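Local coordinates for concanavalin A-like lectin protein kinase family protein (Theobroma cacao, PDB 6CTH) that probably transfers phosphate from ATP to hydroxyl groups of protein substrates, as a plant lectin-type protein kinase, at residues 138-143 with 176-181. Numbering follows the deposited sequence.
Sequences LHRDIK and LLAGTV. With MG (magnesium ion), chain C.
Thr180 puts its hydroxyl between Asp141 and Lys143, and both side chains cross its own at about a right angle. Thr180 OG1 donates to Asp141 OD1 at 2.6 Å, meeting the syn lone pair. Lys143 NZ in turn donates to Thr180 OG1 at 2.8 Å. Lys143 turns CG in between its backbone N and carbonyl carbon (chi1 53°) and then runs out straight, which carries NZ to the hydroxyl. The other carboxylate oxygen, Asp141 OD2, binds the magnesium ion at 2.0 Å; Asp159 OD2 and four waters supply its other ligands.

Farther along, Arg140 bends at chi3 (70°) so that NH2 reaches Leu176 O at 2.9 Å, slightly out of the guanidinium plane, with an N-H...O angle of 130°. A water joins NH1 to that same carbonyl, and NH1 also bonds Leu162 O. Two more waters tie Arg140 O to Thr180 N and to Ala178 O, bridging the two backbones on either side of Gly179.

The sequence HRD with a following lysine marks the kinase catalytic loop, here meeting the later part of the activation segment, ahead of its closing Ala-Pro-Glu sequence. Held by the hydroxyl at OD1 and by the metal at OD2, the aspartate carboxylate has little freedom to rotate.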
ATOM      1  N   LEU A 138      -9.699  -3.231   8.757  1.00 28.91           N
ATOM      2  CA  LEU A 138      -8.429  -3.918   8.530  1.00 28.93           C
ATOM      3  C   LEU A 138      -8.306  -3.993   7.042  1.00 28.05           C
ATOM      4  O   LEU A 138      -9.228  -4.445   6.377  1.00 28.93           O
ATOM      5  CB  LEU A 138      -8.459  -5.323   9.120  1.00 29.59           C
ATOM      6  CG  LEU A 138      -8.684  -5.384  10.613  1.00 30.53           C
ATOM      7  CD1 LEU A 138      -8.657  -6.833  11.071  1.00 31.11           C
ATOM      8  CD2 LEU A 138      -7.628  -4.601  11.340  1.00 30.27           C
ATOM      9  N   HIS A 139      -7.216  -3.464   6.512  1.00 27.44           N
ATOM     10  CA  HIS A 139      -7.028  -3.333   5.067  1.00 27.15           C
ATOM     11  C   HIS A 139      -6.720  -4.675   4.380  1.00 27.52           C
ATOM     12  O   HIS A 139      -7.334  -5.025   3.332  1.00 27.09           O
ATOM     13  CB  HIS A 139      -5.900  -2.328   4.818  1.00 26.82           C
ATOM     14  CG  HIS A 139      -5.686  -2.010   3.379  1.00 26.78           C
ATOM     15  ND1 HIS A 139      -5.057  -2.894   2.490  1.00 26.47           N
ATOM     16  CD2 HIS A 139      -6.069  -0.937   2.645  1.00 26.40           C
ATOM     17  CE1 HIS A 139      -5.038  -2.337   1.285  1.00 26.48           C
ATOM     18  NE2 HIS A 139      -5.668  -1.162   1.348  1.00 26.37           N
ATOM     19  N   ARG A 140      -5.730  -5.369   4.920  1.00 28.11           N
ATOM     20  CA  ARG A 140      -5.363  -6.708   4.482  1.00 29.01           C
ATOM     21  C   ARG A 140      -4.556  -6.813   3.198  1.00 29.18           C
ATOM     22  O   ARG A 140      -4.189  -7.908   2.795  1.00 29.42           O
ATOM     23  CB  ARG A 140      -6.590  -7.614   4.454  1.00 30.00           C
ATOM     24  CG  ARG A 140      -7.179  -7.831   5.834  1.00 31.34           C
ATOM     25  CD  ARG A 140      -8.400  -8.721   5.799  1.00 32.58           C
ATOM     26  NE  ARG A 140      -8.055 -10.100   5.489  1.00 33.38           N
ATOM     27  CZ  ARG A 140      -8.711 -10.855   4.618  1.00 34.67           C
ATOM     28  NH1 ARG A 140      -9.750 -10.367   3.962  1.00 35.52           N
ATOM     29  NH2 ARG A 140      -8.325 -12.101   4.401  1.00 35.56           N
ATOM     30  N   ASP A 141      -4.256  -5.685   2.571  1.00 28.51           N
ATOM     31  CA  ASP A 141      -3.412  -5.725   1.373  1.00 28.76           C
ATOM     32  C   ASP A 141      -2.559  -4.498   1.189  1.00 28.19           C
ATOM     33  O   ASP A 141      -2.444  -3.931   0.087  1.00 27.89           O
ATOM     34  CB  ASP A 141      -4.247  -6.024   0.154  1.00 29.10           C
ATOM     35  CG  ASP A 141      -3.431  -6.624  -1.007  1.00 29.90           C
ATOM     36  OD1 ASP A 141      -2.302  -7.101  -0.790  1.00 29.42           O
ATOM     37  OD2 ASP A 141      -3.994  -6.649  -2.116  1.00 29.66           O
ATOM     38  N   ILE A 142      -1.951  -4.072   2.270  1.00 27.62           N
ATOM     39  CA  ILE A 142      -1.052  -2.972   2.206  1.00 27.68           C
ATOM     40  C   ILE A 142       0.204  -3.372   1.415  1.00 28.41           C
ATOM     41  O   ILE A 142       0.875  -4.311   1.822  1.00 28.76           O
ATOM     42  CB  ILE A 142      -0.726  -2.485   3.607  1.00 27.82           C
ATOM     43  CG1 ILE A 142      -1.999  -1.903   4.264  1.00 27.69           C
ATOM     44  CG2 ILE A 142       0.395  -1.481   3.583  1.00 27.90           C
ATOM     45  CD1 ILE A 142      -1.885  -1.817   5.784  1.00 28.13           C
ATOM     46  N   LYS A 143       0.524  -2.634   0.353  1.00 28.41           N
ATOM     47  CA  LYS A 143       1.728  -2.821  -0.420  1.00 29.29           C
ATOM     48  C   LYS A 143       1.905  -1.592  -1.333  1.00 29.97           C
ATOM     49  O   LYS A 143       0.958  -0.814  -1.489  1.00 28.99           O
ATOM     50  CB  LYS A 143       1.615  -4.104  -1.271  1.00 29.63           C
ATOM     51  CG  LYS A 143       0.400  -4.173  -2.123  1.00 29.88           C
ATOM     52  CD  LYS A 143       0.290  -5.521  -2.896  1.00 30.55           C
ATOM     53  CE  LYS A 143      -0.939  -5.694  -3.710  1.00 31.56           C
ATOM     54  NZ  LYS A 143      -0.973  -6.998  -4.460  1.00 32.58           N
ATOM     55  N   LEU A 176     -11.737 -15.715   4.634  1.00 53.17           N
ATOM     56  CA  LEU A 176     -10.808 -16.536   3.872  1.00 50.86           C
ATOM     57  C   LEU A 176      -9.416 -15.978   3.966  1.00 46.05           C
ATOM     58  O   LEU A 176      -9.218 -14.785   3.747  1.00 44.46           O
ATOM     59  CB  LEU A 176     -11.160 -16.546   2.374  1.00 53.81           C
ATOM     60  CG  LEU A 176     -12.168 -17.572   1.931  1.00 58.26           C
ATOM     61  CD1 LEU A 176     -13.420 -17.535   2.818  1.00 60.47           C
ATOM     62  CD2 LEU A 176     -12.511 -17.348   0.462  1.00 59.16           C
ATOM     63  N   LEU A 177      -8.429 -16.863   4.126  1.00 42.59           N
ATOM     64  CA  LEU A 177      -7.031 -16.465   4.124  1.00 39.79           C
ATOM     65  C   LEU A 177      -6.663 -15.953   2.737  1.00 37.55           C
ATOM     66  O   LEU A 177      -6.823 -16.659   1.769  1.00 37.85           O
ATOM     67  CB  LEU A 177      -6.128 -17.632   4.509  1.00 39.79           C
ATOM     68  CG  LEU A 177      -4.633 -17.372   4.392  1.00 39.69           C
ATOM     69  CD1 LEU A 177      -4.197 -16.210   5.249  1.00 39.92           C
ATOM     70  CD2 LEU A 177      -3.836 -18.660   4.647  1.00 40.50           C
ATOM     71  N   ALA A 178      -6.199 -14.703   2.665  1.00 35.98           N
ATOM     72  CA  ALA A 178      -5.875 -14.050   1.397  1.00 34.73           C
ATOM     73  C   ALA A 178      -4.926 -12.923   1.692  1.00 33.74           C
ATOM     74  O   ALA A 178      -4.927 -12.380   2.781  1.00 33.39           O
ATOM     75  CB  ALA A 178      -7.142 -13.530   0.725  1.00 34.92           C
ATOM     76  N   GLY A 179      -4.156 -12.547   0.693  1.00 33.01           N
ATOM     77  CA  GLY A 179      -3.289 -11.414   0.791  1.00 32.59           C
ATOM     78  C   GLY A 179      -2.215 -11.494  -0.252  1.00 32.61           C
ATOM     79  O   GLY A 179      -2.260 -12.337  -1.151  1.00 34.90           O
ATOM     80  N   THR A 180      -1.217 -10.657  -0.120  1.00 31.68           N
ATOM     81  CA  THR A 180      -0.135 -10.644  -1.092  1.00 31.16           C
ATOM     82  C   THR A 180       1.153 -11.237  -0.450  1.00 30.95           C
ATOM     83  O   THR A 180       1.697 -10.722   0.528  1.00 29.95           O
ATOM     84  CB  THR A 180       0.089  -9.255  -1.657  1.00 30.69           C
ATOM     85  OG1 THR A 180      -1.121  -8.813  -2.302  1.00 30.50           O
ATOM     86  CG2 THR A 180       1.221  -9.290  -2.695  1.00 31.33           C
ATOM     87  N   VAL A 181       1.627 -12.335  -1.056  1.00 32.34           N
ATOM     88  CA  VAL A 181       2.850 -12.969  -0.625  1.00 33.31           C
ATOM     89  C   VAL A 181       3.983 -11.948  -0.571  1.00 31.61           C
ATOM     90  O   VAL A 181       4.161 -11.216  -1.563  1.00 31.57           O
ATOM     91  CB  VAL A 181       3.104 -14.153  -1.658  1.00 36.36           C
ATOM     92  CG1 VAL A 181       4.562 -14.530  -1.678  1.00 37.50           C
ATOM     93  CG2 VAL A 181       2.243 -15.285  -1.154  1.00 38.42           C
TER
HETATM   94 MG    MG C 602      -5.606  -6.442  -3.274  1.00 31.11          MG
HETATM   95  O   HOH W   1      -1.441  -8.895   2.274  1.00 28.48           O
HETATM   96  O   HOH W   2      -4.071 -10.305   4.230  1.00 32.19           O
HETATM   97  O   HOH W   3     -10.924 -12.816   2.422  1.00 38.54           O
HETATM   98  O   HOH W   4      -4.414  -6.094  -4.869  1.00 33.42           O
HETATM   99  O   HOH W   5      -5.549  -8.512  -3.502  1.00 35.03           O
HETATM  100  O   HOH W   6      -7.485  -6.518  -4.428  1.00 32.58           O
HETATM  101  O   HOH W   7      -6.961  -6.553  -1.665  1.00 34.08           O